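PDB 5EZ7: flavoenzyme PA4991 from Pseudomonas aeruginosa PAO1, which binds one FAD per monomer and probably works as an oxidoreductase of the DAO family, its physiological substrate still unknown. Local coordinates for residues Q200-L214 against E335-L347. Residues are numbered along the deposited sequence; the frame is centred on the assembly and turned at random.
Sequences QRVVLSAGAGNEALL and EQGRLLVGWPTKL. With FAD (flavin-adenine dinucleotide), chain B.
Val202 and Leu204 exchange backbone hydrogen bonds with Arg338, Leu340 and Gly342, pairing strands 201-204 and 339-343 in parallel. Branched apolar residues suit this buried sheet. On the face carrying Leu204, its CB meets Val341 CG2 at 3.7 Å and its CG meets Leu339 CD1 at 3.8 Å. Helix 210-216 covers part of this face, Leu214 CD2 resting on Leu339 CD2 at 4.0 Å, with strand 186-192 packing beside it.

Toward the C-terminal ends of the strands, polar contacts take over. The indole of Trp343, with CG anti to its carbonyl carbon (chi1 -63°), brings NE1 to Gly207 O (2.9 Å), which also accepts from Asn210 N on the opposite face of its carbonyl plane. Asn210 ND2 lies over one face of that indole, toward its rim, the amide inclined 63° to the ring. Asn210 OD1 accepts from Ala206 N, while ND2 bonds weakly to Gly342 O, so one side-chain amide bridges the turn after strand 201-204 and, weakly, strand 339-343. A water bridges Gly207 N, Gly342 O and FAD O2P.

At the other end, Arg338 lays its guanidinium face against Gln200 O while pairing with Glu186.

Parallel strands ending beside a dinucleotide's phosphates are characteristic of the Rossmann-type FAD domain; here segment 335-347 reaches Leu347, whose N donates to flavin N1 (3.0 Å).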
ATOM      1  N   GLN A 200     -24.708  -4.545  -5.920  1.00 26.72           N
ATOM      2  CA  GLN A 200     -24.821  -4.523  -7.392  1.00 26.47           C
ATOM      3  C   GLN A 200     -23.548  -5.092  -7.917  1.00 26.78           C
ATOM      4  O   GLN A 200     -23.527  -5.714  -8.986  1.00 27.06           O
ATOM      5  CB  GLN A 200     -25.043  -3.120  -7.984  1.00 25.96           C
ATOM      6  CG  GLN A 200     -26.205  -2.327  -7.427  1.00 26.20           C
ATOM      7  CD  GLN A 200     -26.538  -1.104  -8.280  1.00 26.90           C
ATOM      8  OE1 GLN A 200     -26.893  -1.232  -9.457  1.00 27.17           O
ATOM      9  NE2 GLN A 200     -26.432   0.097  -7.691  1.00 27.27           N
ATOM     10  N   ARG A 201     -22.462  -4.845  -7.178  1.00 26.53           N
ATOM     11  CA  ARG A 201     -21.155  -5.465  -7.464  1.00 26.65           C
ATOM     12  C   ARG A 201     -20.420  -5.859  -6.224  1.00 25.45           C
ATOM     13  O   ARG A 201     -20.705  -5.335  -5.176  1.00 25.08           O
ATOM     14  CB  ARG A 201     -20.258  -4.493  -8.240  1.00 26.77           C
ATOM     15  CG  ARG A 201     -20.760  -4.194  -9.636  1.00 28.27           C
ATOM     16  CD  ARG A 201     -20.672  -5.409 -10.543  1.00 28.46           C
ATOM     17  NE  ARG A 201     -20.970  -5.088 -11.936  1.00 29.27           N
ATOM     18  CZ  ARG A 201     -22.155  -5.132 -12.537  1.00 30.51           C
ATOM     19  NH1 ARG A 201     -23.280  -5.457 -11.898  1.00 30.92           N
ATOM     20  NH2 ARG A 201     -22.211  -4.851 -13.832  1.00 31.69           N
ATOM     21  N   VAL A 202     -19.435  -6.741  -6.392  1.00 25.73           N
ATOM     22  CA  VAL A 202     -18.525  -7.186  -5.324  1.00 25.46           C
ATOM     23  C   VAL A 202     -17.101  -7.018  -5.867  1.00 25.63           C
ATOM     24  O   VAL A 202     -16.768  -7.532  -6.963  1.00 26.45           O
ATOM     25  CB  VAL A 202     -18.754  -8.666  -4.901  1.00 25.93           C
ATOM     26  CG1 VAL A 202     -17.762  -9.095  -3.804  1.00 26.17           C
ATOM     27  CG2 VAL A 202     -20.166  -8.878  -4.396  1.00 26.36           C
ATOM     28  N   VAL A 203     -16.285  -6.274  -5.121  1.00 24.35           N
ATOM     29  CA  VAL A 203     -14.899  -6.061  -5.454  1.00 23.89           C
ATOM     30  C   VAL A 203     -13.962  -6.738  -4.448  1.00 23.23           C
ATOM     31  O   VAL A 203     -14.035  -6.479  -3.223  1.00 22.55           O
ATOM     32  CB  VAL A 203     -14.552  -4.577  -5.471  1.00 24.41           C
ATOM     33  CG1 VAL A 203     -13.108  -4.380  -5.974  1.00 24.28           C
ATOM     34  CG2 VAL A 203     -15.535  -3.809  -6.346  1.00 25.28           C
ATOM     35  N   LEU A 204     -13.042  -7.544  -4.977  1.00 22.96           N
ATOM     36  CA  LEU A 204     -11.985  -8.201  -4.168  1.00 22.81           C
ATOM     37  C   LEU A 204     -10.671  -7.441  -4.270  1.00 23.62           C
ATOM     38  O   LEU A 204      -9.958  -7.524  -5.291  1.00 23.56           O
ATOM     39  CB  LEU A 204     -11.775  -9.635  -4.610  1.00 22.77           C
ATOM     40  CG  LEU A 204     -12.999 -10.504  -4.710  1.00 23.27           C
ATOM     41  CD1 LEU A 204     -12.569 -11.913  -5.065  1.00 24.25           C
ATOM     42  CD2 LEU A 204     -13.757 -10.498  -3.407  1.00 23.15           C
ATOM     43  N   SER A 205     -10.382  -6.669  -3.211  1.00 24.10           N
ATOM     44  CA  SER A 205      -9.115  -5.942  -3.039  1.00 24.38           C
ATOM     45  C   SER A 205      -8.407  -6.480  -1.777  1.00 23.68           C
ATOM     46  O   SER A 205      -7.972  -5.728  -0.909  1.00 23.16           O
ATOM     47  CB  SER A 205      -9.381  -4.439  -2.927  1.00 24.23           C
ATOM     48  OG  SER A 205     -10.292  -4.197  -1.880  1.00 24.72           O
ATOM     49  N   ALA A 206      -8.292  -7.801  -1.704  1.00 23.77           N
ATOM     50  CA  ALA A 206      -7.863  -8.477  -0.491  1.00 23.76           C
ATOM     51  C   ALA A 206      -6.390  -8.896  -0.518  1.00 23.97           C
ATOM     52  O   ALA A 206      -5.958  -9.626   0.337  1.00 25.72           O
ATOM     53  CB  ALA A 206      -8.755  -9.670  -0.197  1.00 24.91           C
ATOM     54  N   GLY A 207      -5.608  -8.354  -1.439  1.00 23.96           N
ATOM     55  CA  GLY A 207      -4.194  -8.593  -1.512  1.00 23.29           C
ATOM     56  C   GLY A 207      -3.929 -10.041  -1.762  1.00 23.73           C
ATOM     57  O   GLY A 207      -4.515 -10.644  -2.648  1.00 25.85           O
ATOM     58  N   ALA A 208      -3.085 -10.605  -0.932  1.00 23.74           N
ATOM     59  CA  ALA A 208      -2.796 -12.034  -0.914  1.00 25.33           C
ATOM     60  C   ALA A 208      -4.009 -12.876  -0.601  1.00 25.43           C
ATOM     61  O   ALA A 208      -4.080 -14.046  -0.982  1.00 27.22           O
ATOM     62  CB  ALA A 208      -1.694 -12.330   0.137  1.00 25.21           C
ATOM     63  N   GLY A 209      -4.940 -12.324   0.148  1.00 24.00           N
ATOM     64  CA  GLY A 209      -6.196 -13.022   0.363  1.00 25.02           C
ATOM     65  C   GLY A 209      -7.068 -13.223  -0.862  1.00 25.42           C
ATOM     66  O   GLY A 209      -7.997 -14.029  -0.796  1.00 26.14           O
ATOM     67  N   ASN A 210      -6.819 -12.494  -1.967  1.00 24.75           N
ATOM     68  CA  ASN A 210      -7.632 -12.693  -3.205  1.00 25.11           C
ATOM     69  C   ASN A 210      -7.633 -14.120  -3.725  1.00 26.90           C
ATOM     70  O   ASN A 210      -8.667 -14.579  -4.225  1.00 27.41           O
ATOM     71  CB  ASN A 210      -7.238 -11.741  -4.345  1.00 24.11           C
ATOM     72  CG  ASN A 210      -7.833 -10.355  -4.207  1.00 23.25           C
ATOM     73  OD1 ASN A 210      -8.725 -10.116  -3.396  1.00 21.57           O
ATOM     74  ND2 ASN A 210      -7.307  -9.405  -5.000  1.00 23.51           N
ATOM     75  N   GLU A 211      -6.507 -14.832  -3.595  1.00 28.19           N
ATOM     76  CA  GLU A 211      -6.429 -16.201  -4.112  1.00 30.67           C
ATOM     77  C   GLU A 211      -7.523 -17.156  -3.509  1.00 31.22           C
ATOM     78  O   GLU A 211      -8.323 -17.739  -4.237  1.00 30.87           O
ATOM     79  CB  GLU A 211      -5.024 -16.751  -3.899  1.00 31.99           C
ATOM     80  CG  GLU A 211      -4.741 -18.098  -4.569  1.00 35.06           C
ATOM     81  CD  GLU A 211      -3.285 -18.511  -4.406  1.00 36.51           C
ATOM     82  OE1 GLU A 211      -2.596 -18.700  -5.416  1.00 36.62           O
ATOM     83  OE2 GLU A 211      -2.820 -18.612  -3.248  1.00 38.20           O
ATOM     84  N   ALA A 212      -7.540 -17.276  -2.179  1.00 31.24           N
ATOM     85  CA  ALA A 212      -8.534 -18.106  -1.430  1.00 31.75           C
ATOM     86  C   ALA A 212      -9.987 -17.614  -1.554  1.00 30.77           C
ATOM     87  O   ALA A 212     -10.916 -18.414  -1.558  1.00 32.51           O
ATOM     88  CB  ALA A 212      -8.134 -18.185   0.049  1.00 31.20           C
ATOM     89  N   LEU A 213     -10.194 -16.307  -1.625  1.00 28.85           N
ATOM     90  CA  LEU A 213     -11.530 -15.786  -1.955  1.00 28.85           C
ATOM     91  C   LEU A 213     -12.011 -16.211  -3.355  1.00 30.22           C
ATOM     92  O   LEU A 213     -13.194 -16.554  -3.531  1.00 30.88           O
ATOM     93  CB  LEU A 213     -11.574 -14.284  -1.854  1.00 27.35           C
ATOM     94  CG  LEU A 213     -11.552 -13.750  -0.423  1.00 27.18           C
ATOM     95  CD1 LEU A 213     -11.166 -12.280  -0.426  1.00 25.66           C
ATOM     96  CD2 LEU A 213     -12.900 -13.959   0.227  1.00 27.79           C
ATOM     97  N   LEU A 214     -11.125 -16.159  -4.345  1.00 30.71           N
ATOM     98  CA  LEU A 214     -11.474 -16.666  -5.657  1.00 33.20           C
ATOM     99  C   LEU A 214     -11.849 -18.142  -5.588  1.00 36.91           C
ATOM    100  O   LEU A 214     -12.869 -18.519  -6.137  1.00 35.80           O
ATOM    101  CB  LEU A 214     -10.385 -16.393  -6.692  1.00 32.29           C
ATOM    102  CG  LEU A 214     -10.225 -14.908  -7.031  1.00 30.30           C
ATOM    103  CD1 LEU A 214      -8.959 -14.737  -7.833  1.00 30.59           C
ATOM    104  CD2 LEU A 214     -11.400 -14.329  -7.809  1.00 30.45           C
ATOM    105  N   GLU A 335     -12.781  -9.199 -14.184  1.00 38.98           N
ATOM    106  CA  GLU A 335     -14.146  -9.475 -13.783  1.00 40.90           C
ATOM    107  C   GLU A 335     -14.705 -10.767 -14.295  1.00 40.01           C
ATOM    108  O   GLU A 335     -14.323 -11.206 -15.305  1.00 40.54           O
ATOM    109  CB  GLU A 335     -15.076  -8.370 -14.261  1.00 43.75           C
ATOM    110  CG  GLU A 335     -14.742  -7.843 -15.627  1.00 46.55           C
ATOM    111  CD  GLU A 335     -15.726  -6.785 -16.085  1.00 50.30           C
ATOM    112  OE1 GLU A 335     -16.948  -6.838 -15.761  1.00 51.92           O
ATOM    113  OE2 GLU A 335     -15.267  -5.889 -16.805  1.00 52.91           O
ATOM    114  N   GLN A 336     -15.632 -11.340 -13.544  1.00 39.95           N
ATOM    115  CA  GLN A 336     -16.475 -12.437 -13.957  1.00 41.06           C
ATOM    116  C   GLN A 336     -17.893 -12.099 -13.413  1.00 40.35           C
ATOM    117  O   GLN A 336     -18.116 -12.039 -12.209  1.00 39.29           O
ATOM    118  CB  GLN A 336     -15.898 -13.755 -13.424  1.00 42.81           C
ATOM    119  CG  GLN A 336     -16.802 -14.991 -13.549  1.00 45.96           C
ATOM    120  CD  GLN A 336     -16.797 -15.647 -14.939  1.00 49.33           C
ATOM    121  OE1 GLN A 336     -15.783 -16.185 -15.352  1.00 52.13           O
ATOM    122  NE2 GLN A 336     -17.946 -15.634 -15.645  1.00 50.15           N
ATOM    123  N   GLY A 337     -18.831 -11.826 -14.312  1.00 40.53           N
ATOM    124  CA  GLY A 337     -20.168 -11.452 -13.921  1.00 40.23           C
ATOM    125  C   GLY A 337     -20.108 -10.174 -13.091  1.00 38.78           C
ATOM    126  O   GLY A 337     -19.510  -9.197 -13.505  1.00 37.95           O
ATOM    127  N   ARG A 338     -20.655 -10.224 -11.884  1.00 36.83           N
ATOM    128  CA  ARG A 338     -20.709  -9.047 -11.015  1.00 35.63           C
ATOM    129  C   ARG A 338     -19.503  -8.933 -10.063  1.00 32.55           C
ATOM    130  O   ARG A 338     -19.513  -8.119  -9.135  1.00 28.40           O
ATOM    131  CB  ARG A 338     -21.999  -9.088 -10.213  1.00 36.62           C
ATOM    132  CG  ARG A 338     -23.114  -9.741 -10.991  1.00 39.63           C
ATOM    133  CD  ARG A 338     -24.435  -9.113 -10.798  1.00 40.98           C
ATOM    134  NE  ARG A 338     -24.785  -8.945  -9.403  1.00 41.74           N
ATOM    135  CZ  ARG A 338     -25.931  -8.405  -9.016  1.00 42.91           C
ATOM    136  NH1 ARG A 338     -26.809  -8.024  -9.956  1.00 46.07           N
ATOM    137  NH2 ARG A 338     -26.202  -8.235  -7.717  1.00 40.11           N
ATOM    138  N   LEU A 339     -18.498  -9.774 -10.302  1.00 32.14           N
ATOM    139  CA  LEU A 339     -17.328  -9.847  -9.459  1.00 31.82           C
ATOM    140  C   LEU A 339     -16.217  -9.096 -10.135  1.00 31.32           C
ATOM    141  O   LEU A 339     -15.981  -9.258 -11.343  1.00 32.43           O
ATOM    142  CB  LEU A 339     -16.907 -11.276  -9.234  1.00 32.56           C
ATOM    143  CG  LEU A 339     -15.682 -11.416  -8.334  1.00 32.56           C
ATOM    144  CD1 LEU A 339     -16.052 -11.208  -6.870  1.00 31.45           C
ATOM    145  CD2 LEU A 339     -15.056 -12.793  -8.555  1.00 34.32           C
ATOM    146  N   LEU A 340     -15.569  -8.241  -9.355  1.00 30.39           N
ATOM    147  CA  LEU A 340     -14.426  -7.468  -9.814  1.00 30.24           C
ATOM    148  C   LEU A 340     -13.339  -7.802  -8.847  1.00 29.07           C
ATOM    149  O   LEU A 340     -13.597  -7.943  -7.690  1.00 29.02           O
ATOM    150  CB  LEU A 340     -14.725  -5.972  -9.794  1.00 30.68           C
ATOM    151  CG  LEU A 340     -15.698  -5.497 -10.886  1.00 32.38           C
ATOM    152  CD1 LEU A 340     -16.360  -4.197 -10.511  1.00 33.01           C
ATOM    153  CD2 LEU A 340     -15.020  -5.302 -12.229  1.00 33.47           C
ATOM    154  N   VAL A 341     -12.120  -7.947  -9.324  1.00 29.20           N
ATOM    155  CA  VAL A 341     -11.045  -8.427  -8.495  1.00 28.75           C
ATOM    156  C   VAL A 341      -9.697  -7.923  -9.006  1.00 28.55           C
ATOM    157  O   VAL A 341      -9.417  -7.946 -10.233  1.00 29.93           O
ATOM    158  CB  VAL A 341     -11.034  -9.982  -8.478  1.00 29.55           C
ATOM    159  CG1 VAL A 341     -11.059 -10.578  -9.910  1.00 30.26           C
ATOM    160  CG2 VAL A 341      -9.843 -10.516  -7.688  1.00 28.96           C
ATOM    161  N   GLY A 342      -8.836  -7.519  -8.085  1.00 26.77           N
ATOM    162  CA  GLY A 342      -7.527  -7.131  -8.515  1.00 26.42           C
ATOM    163  C   GLY A 342      -6.551  -6.719  -7.482  1.00 24.85           C
ATOM    164  O   GLY A 342      -6.761  -6.911  -6.284  1.00 23.45           O
ATOM    165  N   TRP A 343      -5.457  -6.163  -8.010  1.00 24.83           N
ATOM    166  CA  TRP A 343      -4.293  -5.764  -7.250  1.00 23.51           C
ATOM    167  C   TRP A 343      -3.728  -4.458  -7.809  1.00 23.61           C
ATOM    168  O   TRP A 343      -3.665  -4.293  -9.004  1.00 25.14           O
ATOM    169  CB  TRP A 343      -3.252  -6.850  -7.370  1.00 23.31           C
ATOM    170  CG  TRP A 343      -3.656  -8.189  -6.799  1.00 23.01           C
ATOM    171  CD1 TRP A 343      -3.536  -8.601  -5.496  1.00 22.39           C
ATOM    172  CD2 TRP A 343      -4.156  -9.308  -7.523  1.00 23.30           C
ATOM    173  NE1 TRP A 343      -3.945  -9.920  -5.367  1.00 22.97           N
ATOM    174  CE2 TRP A 343      -4.337 -10.369  -6.598  1.00 23.66           C
ATOM    175  CE3 TRP A 343      -4.446  -9.534  -8.866  1.00 24.29           C
ATOM    176  CZ2 TRP A 343      -4.829 -11.606  -6.976  1.00 23.99           C
ATOM    177  CZ3 TRP A 343      -4.915 -10.759  -9.239  1.00 24.97           C
ATOM    178  CH2 TRP A 343      -5.116 -11.781  -8.298  1.00 24.94           C
ATOM    179  N   PRO A 344      -3.305  -3.531  -6.945  1.00 23.40           N
ATOM    180  CA  PRO A 344      -2.734  -2.271  -7.412  1.00 24.12           C
ATOM    181  C   PRO A 344      -1.333  -2.413  -7.966  1.00 25.73           C
ATOM    182  O   PRO A 344      -0.968  -1.646  -8.823  1.00 27.22           O
ATOM    183  CB  PRO A 344      -2.753  -1.392  -6.157  1.00 22.95           C
ATOM    184  CG  PRO A 344      -2.684  -2.330  -5.034  1.00 22.01           C
ATOM    185  CD  PRO A 344      -3.399  -3.578  -5.481  1.00 22.28           C
ATOM    186  N   THR A 345      -0.569  -3.393  -7.484  1.00 27.07           N
ATOM    187  CA  THR A 345       0.840  -3.637  -7.836  1.00 29.54           C
ATOM    188  C   THR A 345       1.789  -2.719  -7.070  1.00 30.47           C
ATOM    189  O   THR A 345       2.844  -3.173  -6.597  1.00 31.82           O
ATOM    190  CB  THR A 345       1.163  -3.677  -9.362  1.00 31.16           C
ATOM    191  OG1 THR A 345       1.143  -2.362  -9.930  1.00 31.87           O
ATOM    192  CG2 THR A 345       0.174  -4.596 -10.120  1.00 31.91           C
ATOM    193  N   LYS A 346       1.407  -1.447  -6.925  1.00 30.60           N
ATOM    194  CA  LYS A 346       2.105  -0.491  -6.074  1.00 29.53           C
ATOM    195  C   LYS A 346       1.090   0.255  -5.258  1.00 27.06           C
ATOM    196  O   LYS A 346      -0.033   0.388  -5.656  1.00 26.09           O
ATOM    197  CB  LYS A 346       2.947   0.439  -6.945  1.00 32.89           C
ATOM    198  CG  LYS A 346       4.283  -0.202  -7.236  1.00 36.06           C
ATOM    199  CD  LYS A 346       4.970   0.328  -8.474  1.00 40.28           C
ATOM    200  CE  LYS A 346       6.378  -0.280  -8.594  1.00 42.29           C
ATOM    201  NZ  LYS A 346       7.339   0.727  -9.156  1.00 45.07           N
ATOM    202  N   LEU A 347       1.470   0.693  -4.077  1.00 25.15           N
ATOM    203  CA  LEU A 347       0.629   1.520  -3.282  1.00 24.09           C
ATOM    204  C   LEU A 347       0.325   2.830  -4.005  1.00 25.26           C
ATOM    205  O   LEU A 347      -0.775   3.354  -3.910  1.00 25.35           O
ATOM    206  CB  LEU A 347       1.324   1.817  -1.970  1.00 23.85           C
ATOM    207  CG  LEU A 347       0.585   2.766  -1.018  1.00 23.58           C
ATOM    208  CD1 LEU A 347       0.572   2.197   0.363  1.00 23.87           C
ATOM    209  CD2 LEU A 347       1.243   4.126  -0.969  1.00 24.48           C
TER
HETATM  210  PA  FAD B 401      -3.010  -5.230   1.235  1.00 21.83           P
HETATM  211  O1A FAD B 401      -2.412  -4.002   1.842  1.00 22.23           O
HETATM  212  O2A FAD B 401      -2.329  -6.562   1.376  1.00 22.92           O
HETATM  213  O5B FAD B 401      -4.495  -5.325   1.782  1.00 22.00           O
HETATM  214  C5B FAD B 401      -5.295  -6.479   1.616  1.00 21.75           C
HETATM  215  C4B FAD B 401      -6.266  -6.481   2.778  1.00 22.00           C
HETATM  216  O4B FAD B 401      -7.243  -7.515   2.577  1.00 22.11           O
HETATM  217  C3B FAD B 401      -5.551  -6.738   4.108  1.00 21.47           C
HETATM  218  O3B FAD B 401      -5.822  -5.693   5.045  1.00 20.71           O
HETATM  219  C2B FAD B 401      -6.113  -8.075   4.552  1.00 21.75           C
HETATM  220  O2B FAD B 401      -6.238  -8.235   5.963  1.00 21.59           O
HETATM  221  C1B FAD B 401      -7.463  -8.128   3.830  1.00 22.29           C
HETATM  222  N9A FAD B 401      -7.945  -9.494   3.597  1.00 23.63           N
HETATM  223  C8A FAD B 401      -7.218 -10.537   3.161  1.00 23.09           C
HETATM  224  N7A FAD B 401      -7.992 -11.632   3.073  1.00 22.98           N
HETATM  225  C5A FAD B 401      -9.231 -11.293   3.446  1.00 22.53           C
HETATM  226  C6A FAD B 401     -10.513 -11.999   3.582  1.00 22.02           C
HETATM  227  N6A FAD B 401     -10.573 -13.301   3.265  1.00 21.48           N
HETATM  228  N1A FAD B 401     -11.586 -11.307   3.997  1.00 21.89           N
HETATM  229  C2A FAD B 401     -11.500  -9.999   4.303  1.00 23.02           C
HETATM  230  N3A FAD B 401     -10.357  -9.289   4.208  1.00 23.01           N
HETATM  231  C4A FAD B 401      -9.209  -9.881   3.795  1.00 23.21           C
HETATM  232  N1  FAD B 401       4.359   0.473  -3.251  1.00 25.77           N
HETATM  233  C2  FAD B 401       4.679   1.761  -3.500  1.00 27.75           C
HETATM  234  O2  FAD B 401       4.003   2.403  -4.338  1.00 27.67           O
HETATM  235  N3  FAD B 401       5.699   2.380  -2.880  1.00 28.72           N
HETATM  236  C4  FAD B 401       6.465   1.766  -1.983  1.00 27.76           C
HETATM  237  O4  FAD B 401       7.398   2.365  -1.411  1.00 30.67           O
HETATM  238  C4X FAD B 401       6.178   0.365  -1.657  1.00 26.84           C
HETATM  239  N5  FAD B 401       6.921  -0.309  -0.759  1.00 25.45           N
HETATM  240  C5X FAD B 401       6.640  -1.590  -0.460  1.00 25.90           C
HETATM  241  C6  FAD B 401       7.421  -2.244   0.485  1.00 26.70           C
HETATM  242  C7  FAD B 401       7.165  -3.558   0.824  1.00 27.46           C
HETATM  243  C7M FAD B 401       8.010  -4.236   1.859  1.00 28.68           C
HETATM  244  C8  FAD B 401       6.026  -4.268   0.189  1.00 27.98           C
HETATM  245  C8M FAD B 401       5.685  -5.703   0.528  1.00 29.21           C
HETATM  246  C9  FAD B 401       5.258  -3.617  -0.759  1.00 26.84           C
HETATM  247  C9A FAD B 401       5.512  -2.296  -1.121  1.00 26.41           C
HETATM  248  N10 FAD B 401       4.734  -1.596  -2.085  1.00 25.88           N
HETATM  249  C10 FAD B 401       5.038  -0.258  -2.361  1.00 25.92           C
HETATM  250  C1' FAD B 401       3.599  -2.214  -2.751  1.00 25.48           C
HETATM  251  C2' FAD B 401       2.366  -1.976  -1.896  1.00 24.66           C
HETATM  252  O2' FAD B 401       2.636  -2.208  -0.506  1.00 25.37           O
HETATM  253  C3' FAD B 401       1.205  -2.840  -2.367  1.00 24.13           C
HETATM  254  O3' FAD B 401       1.135  -2.774  -3.806  1.00 24.08           O
HETATM  255  C4' FAD B 401      -0.114  -2.351  -1.772  1.00 22.82           C
HETATM  256  O4' FAD B 401       0.041  -1.931  -0.416  1.00 23.27           O
HETATM  257  C5' FAD B 401      -1.173  -3.436  -1.806  1.00 22.30           C
HETATM  258  O5' FAD B 401      -2.426  -2.879  -1.387  1.00 20.74           O
HETATM  259  P   FAD B 401      -3.686  -3.849  -1.227  1.00 20.30           P
HETATM  260  O1P FAD B 401      -4.769  -3.101  -0.494  1.00 21.17           O
HETATM  261  O2P FAD B 401      -3.948  -4.416  -2.576  1.00 20.45           O
HETATM  262  O3P FAD B 401      -3.096  -5.065  -0.364  1.00 20.67           O
HETATM  263  O   HOH W   1      -5.896  -6.257  -3.485  1.00 23.99           O